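Local coordinates for IPT/TIG domain-containing protein BACOVA_02650 (Bacteroides ovatus, PDB 5E7H) that binds polysaccharide at the cell surface and probably captures xyloglucan before it is transported into the periplasm for degradation, at residues Tyr134-Trp145 against Ser231-Pro241. Residues are numbered along the deposited sequence; the frame is centred on the assembly and turned at random.
Sequences YWWKQSYSNAQW and STHIGVYATNP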
loop_
_atom_site.group_PDB
_atom_site.type_symbol
_atom_site.label_atom_id
_atom_site.label_comp_id
_atom_site.label_asym_id
_atom_site.label_seq_id
_atom_site.Cartn_x
_atom_site.Cartn_y
_atom_site.Cartn_z
ATOM N N TYR A 134 5.791 13.398 21.821
ATOM C CA TYR A 134 4.403 13.204 21.417
ATOM C C TYR A 134 3.956 14.163 20.308
ATOM O O TYR A 134 2.768 14.255 19.987
ATOM C CB TYR A 134 3.513 13.322 22.646
ATOM C CG TYR A 134 3.927 12.350 23.725
ATOM C CD1 TYR A 134 3.715 10.986 23.572
ATOM C CD2 TYR A 134 4.570 12.788 24.863
ATOM C CE1 TYR A 134 4.120 10.086 24.545
ATOM C CE2 TYR A 134 4.972 11.898 25.848
ATOM C CZ TYR A 134 4.748 10.546 25.677
ATOM O OH TYR A 134 5.146 9.656 26.646
ATOM N N TRP A 135 4.906 14.863 19.702
ATOM C CA TRP A 135 4.625 15.677 18.524
ATOM C C TRP A 135 5.935 15.893 17.785
ATOM O O TRP A 135 6.814 16.602 18.269
ATOM C CB TRP A 135 3.981 17.026 18.905
ATOM C CG TRP A 135 3.651 17.858 17.691
ATOM C CD1 TRP A 135 4.364 18.909 17.204
ATOM C CD2 TRP A 135 2.540 17.681 16.805
ATOM N NE1 TRP A 135 3.768 19.402 16.065
ATOM C CE2 TRP A 135 2.643 18.667 15.803
ATOM C CE3 TRP A 135 1.474 16.787 16.761
ATOM C CZ2 TRP A 135 1.708 18.789 14.774
ATOM C CZ3 TRP A 135 0.544 16.901 15.723
ATOM C CH2 TRP A 135 0.678 17.899 14.747
ATOM N N TRP A 136 6.067 15.254 16.631
ATOM C CA TRP A 136 7.343 15.247 15.926
ATOM C C TRP A 136 7.138 15.552 14.446
ATOM O O TRP A 136 7.118 16.737 14.075
ATOM C CB TRP A 136 8.057 13.916 16.150
ATOM C CG TRP A 136 9.367 13.827 15.427
ATOM C CD1 TRP A 136 10.369 14.747 15.417
ATOM C CD2 TRP A 136 9.795 12.754 14.600
ATOM N NE1 TRP A 136 11.405 14.306 14.621
ATOM C CE2 TRP A 136 11.077 13.082 14.113
ATOM C CE3 TRP A 136 9.211 11.547 14.206
ATOM C CZ2 TRP A 136 11.792 12.239 13.260
ATOM C CZ3 TRP A 136 9.925 10.709 13.360
ATOM C CH2 TRP A 136 11.198 11.066 12.894
ATOM N N LYS A 137 6.933 14.533 13.617
ATOM C CA LYS A 137 6.804 14.734 12.177
ATOM C C LYS A 137 5.479 14.189 11.709
ATOM O O LYS A 137 4.963 13.199 12.246
ATOM C CB LYS A 137 7.982 14.090 11.411
ATOM C CG LYS A 137 9.266 14.895 11.584
ATOM C CD LYS A 137 10.403 14.504 10.652
ATOM C CE LYS A 137 11.583 15.436 10.901
ATOM N NZ LYS A 137 12.669 15.203 9.909
ATOM N N GLN A 138 4.906 14.847 10.707
ATOM C CA GLN A 138 3.557 14.505 10.277
ATOM C C GLN A 138 3.224 15.160 8.946
ATOM O O GLN A 138 3.893 16.099 8.515
ATOM C CB GLN A 138 2.541 14.938 11.353
ATOM C CG GLN A 138 2.454 16.459 11.594
ATOM C CD GLN A 138 3.675 17.069 12.260
ATOM O OE1 GLN A 138 4.234 18.061 11.776
ATOM N NE2 GLN A 138 4.045 16.545 13.419
ATOM N N SER A 139 2.180 14.655 8.308
ATOM C CA SER A 139 1.566 15.319 7.166
ATOM C C SER A 139 0.063 15.374 7.356
ATOM O O SER A 139 -0.579 14.332 7.495
ATOM C CB SER A 139 1.900 14.596 5.877
ATOM O OG SER A 139 1.140 15.111 4.795
ATOM N N TYR A 140 -0.465 16.594 7.380
ATOM C CA TYR A 140 -1.899 16.853 7.297
ATOM C C TYR A 140 -2.188 17.066 5.825
ATOM O O TYR A 140 -1.703 18.032 5.233
ATOM C CB TYR A 140 -2.279 18.074 8.136
ATOM C CG TYR A 140 -3.770 18.367 8.221
ATOM C CD1 TYR A 140 -4.482 18.771 7.103
ATOM C CD2 TYR A 140 -4.430 18.292 9.436
ATOM C CE1 TYR A 140 -5.844 19.059 7.190
ATOM C CE2 TYR A 140 -5.787 18.586 9.528
ATOM C CZ TYR A 140 -6.467 18.966 8.403
ATOM O OH TYR A 140 -7.823 19.253 8.481
ATOM N N SER A 141 -2.963 16.160 5.234
ATOM C CA SER A 141 -3.238 16.198 3.802
ATOM C C SER A 141 -4.726 16.271 3.507
ATOM O O SER A 141 -5.555 16.084 4.395
ATOM C CB SER A 141 -2.642 14.953 3.110
ATOM O OG SER A 141 -1.228 14.971 3.132
ATOM N N ASN A 142 -5.044 16.586 2.254
ATOM C CA ASN A 142 -6.401 16.528 1.730
ATOM C C ASN A 142 -6.463 15.339 0.796
ATOM O O ASN A 142 -5.652 15.213 -0.122
ATOM C CB ASN A 142 -6.785 17.805 0.985
ATOM C CG ASN A 142 -7.286 18.897 1.915
ATOM O OD1 ASN A 142 -8.107 18.657 2.800
ATOM N ND2 ASN A 142 -6.786 20.089 1.720
ATOM N N ALA A 143 -7.384 14.434 1.086
ATOM C CA ALA A 143 -7.624 13.272 0.267
ATOM C C ALA A 143 -8.635 13.608 -0.811
ATOM O O ALA A 143 -9.445 14.530 -0.672
ATOM C CB ALA A 143 -8.128 12.148 1.122
ATOM N N GLN A 144 -8.606 12.825 -1.878
ATOM C CA GLN A 144 -9.688 12.777 -2.850
ATOM C C GLN A 144 -10.408 11.465 -2.629
ATOM O O GLN A 144 -9.910 10.408 -3.016
ATOM C CB GLN A 144 -9.140 12.881 -4.268
ATOM C CG GLN A 144 -10.200 12.836 -5.341
ATOM C CD GLN A 144 -9.602 12.861 -6.730
ATOM O OE1 GLN A 144 -9.992 12.078 -7.597
ATOM N NE2 GLN A 144 -8.641 13.755 -6.948
ATOM N N TRP A 145 -11.543 11.497 -1.924
ATOM C CA TRP A 145 -12.187 10.229 -1.558
ATOM C C TRP A 145 -12.645 9.510 -2.820
ATOM O O TRP A 145 -12.926 10.133 -3.843
ATOM C CB TRP A 145 -13.367 10.455 -0.596
ATOM C CG TRP A 145 -12.999 11.194 0.684
ATOM C CD1 TRP A 145 -13.578 12.340 1.126
ATOM C CD2 TRP A 145 -11.988 10.857 1.658
ATOM N NE1 TRP A 145 -13.007 12.744 2.305
ATOM C CE2 TRP A 145 -12.028 11.860 2.657
ATOM C CE3 TRP A 145 -11.069 9.810 1.806
ATOM C CZ2 TRP A 145 -11.172 11.855 3.763
ATOM C CZ3 TRP A 145 -10.221 9.809 2.907
ATOM C CH2 TRP A 145 -10.279 10.835 3.871
ATOM N N SER A 231 -15.341 16.376 5.183
ATOM C CA SER A 231 -13.944 16.710 5.464
ATOM C C SER A 231 -13.045 15.868 4.594
ATOM O O SER A 231 -13.258 14.659 4.480
ATOM C CB SER A 231 -13.607 16.457 6.919
ATOM O OG SER A 231 -12.199 16.597 7.127
ATOM N N THR A 232 -12.061 16.488 3.957
ATOM C CA THR A 232 -11.108 15.712 3.169
ATOM C C THR A 232 -9.797 15.457 3.905
ATOM O O THR A 232 -8.839 14.986 3.307
ATOM C CB THR A 232 -10.820 16.376 1.830
ATOM O OG1 THR A 232 -10.591 17.759 2.021
ATOM C CG2 THR A 232 -12.023 16.217 0.893
ATOM N N HIS A 233 -9.775 15.689 5.216
ATOM C CA HIS A 233 -8.573 15.400 6.001
ATOM C C HIS A 233 -8.175 13.935 6.015
ATOM O O HIS A 233 -8.971 13.061 6.332
ATOM C CB HIS A 233 -8.785 15.862 7.441
ATOM C CG HIS A 233 -7.730 15.404 8.394
ATOM N ND1 HIS A 233 -8.008 14.615 9.489
ATOM C CD2 HIS A 233 -6.401 15.660 8.441
ATOM C CE1 HIS A 233 -6.896 14.401 10.166
ATOM N NE2 HIS A 233 -5.904 15.019 9.548
ATOM N N ILE A 234 -6.901 13.690 5.705
ATOM C CA ILE A 234 -6.224 12.458 6.106
ATOM C C ILE A 234 -4.895 12.915 6.679
ATOM O O ILE A 234 -4.224 13.765 6.095
ATOM C CB ILE A 234 -6.054 11.444 4.942
ATOM C CG1 ILE A 234 -5.323 10.197 5.420
ATOM C CG2 ILE A 234 -5.328 12.084 3.754
ATOM C CD1 ILE A 234 -5.287 9.074 4.398
ATOM N N GLY A 235 -4.520 12.334 7.815
ATOM C CA GLY A 235 -3.301 12.735 8.508
ATOM C C GLY A 235 -2.492 11.518 8.892
ATOM O O GLY A 235 -3.040 10.502 9.316
ATOM N N VAL A 236 -1.180 11.622 8.713
ATOM C CA VAL A 236 -0.220 10.595 9.119
ATOM C C VAL A 236 0.753 11.263 10.093
ATOM O O VAL A 236 1.421 12.239 9.752
ATOM C CB VAL A 236 0.525 9.999 7.911
ATOM C CG1 VAL A 236 1.595 9.001 8.345
ATOM C CG2 VAL A 236 -0.471 9.343 6.938
ATOM N N TYR A 237 0.813 10.760 11.319
ATOM C CA TYR A 237 1.556 11.438 12.387
ATOM C C TYR A 237 2.506 10.464 13.056
ATOM O O TYR A 237 2.090 9.398 13.495
ATOM C CB TYR A 237 0.622 12.018 13.454
ATOM C CG TYR A 237 -0.515 12.862 12.937
ATOM C CD1 TYR A 237 -1.666 12.260 12.430
ATOM C CD2 TYR A 237 -0.459 14.248 12.981
ATOM C CE1 TYR A 237 -2.708 13.012 11.976
ATOM C CE2 TYR A 237 -1.500 15.014 12.514
ATOM C CZ TYR A 237 -2.627 14.385 12.018
ATOM O OH TYR A 237 -3.680 15.141 11.546
ATOM N N ALA A 238 3.773 10.849 13.178
ATOM C CA ALA A 238 4.761 9.995 13.833
ATOM C C ALA A 238 5.123 10.569 15.201
ATOM O O ALA A 238 5.357 11.765 15.337
ATOM C CB ALA A 238 6.023 9.860 12.968
ATOM N N THR A 239 5.192 9.703 16.206
ATOM C CA THR A 239 5.619 10.078 17.552
ATOM C C THR A 239 6.561 9.000 18.069
ATOM O O THR A 239 6.756 7.961 17.414
ATOM C CB THR A 239 4.445 10.219 18.524
ATOM O OG1 THR A 239 3.689 9.001 18.549
ATOM C CG2 THR A 239 3.550 11.382 18.137
ATOM N N ASN A 240 7.126 9.237 19.247
ATOM C CA ASN A 240 7.971 8.242 19.876
ATOM C C ASN A 240 7.688 8.090 21.360
ATOM O O ASN A 240 8.355 8.718 22.210
ATOM C CB ASN A 240 9.449 8.579 19.682
ATOM C CG ASN A 240 10.342 7.523 20.267
ATOM O OD1 ASN A 240 9.889 6.408 20.538
ATOM N ND2 ASN A 240 11.612 7.855 20.480
ATOM N N PRO A 241 6.719 7.232 21.694
ATOM C CA PRO A 241 6.433 6.981 23.108
ATOM C C PRO A 241 7.503 6.130 23.799
ATOM O O PRO A 241 7.396 5.896 25.005
ATOM C CB PRO A 241 5.069 6.265 23.070
ATOM C CG PRO A 241 4.929 5.715 21.717
ATOM C CD PRO A 241 5.750 6.581 20.788
HETATM O O HOH W 1 3.689 14.099 15.198
HETATM O O HOH W 2 -1.532 13.095 5.285
#
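Tyr-140 lays one face of its ring over CD2 of His-233, toward the ring's rim, an oblique aromatic pair with centroids 4.2 Å apart and planes inclined at 32°. The overlap arises because Tyr-140 sends CG anti to its backbone N (chi1 -175°), which swings the ring across to the facing strand. His-233 is gripped at both nitrogens: NE2 shares a 3.0 Å hydrogen bond with OH of Tyr-237, and ND1 bonds the backbone of Glu-183, whose carboxylate also takes the Tyr-140 hydroxyl. With an alanine in place of Tyr-140, the imidazole would probably lose its aromatic cover and Glu-183 a hydroxyl partner. Farther along, Tyr-237 lays CD2 3.5 Å from CB of Gln-138 and meets CZ3 of Trp-135. At the other end, Trp-145 NE1 donates to Ser-231 O at 2.9 Å, the acceptor in the indole plane. Backbone bonds such as Ser-139 N to Val-236 O (2.9 Å) set the register, while one water joins Ser-139 O, Ser-141 OG and Ile-234 O, and Ser-141 OG also bonds Tyr-93 OH. The N-to-C directions of 136-142 and 233-240 lie 162° apart, as inner strands of an antiparallel sheet in the xyloglucan-binding domain, flanked by 98-101 and 176-181 respectively.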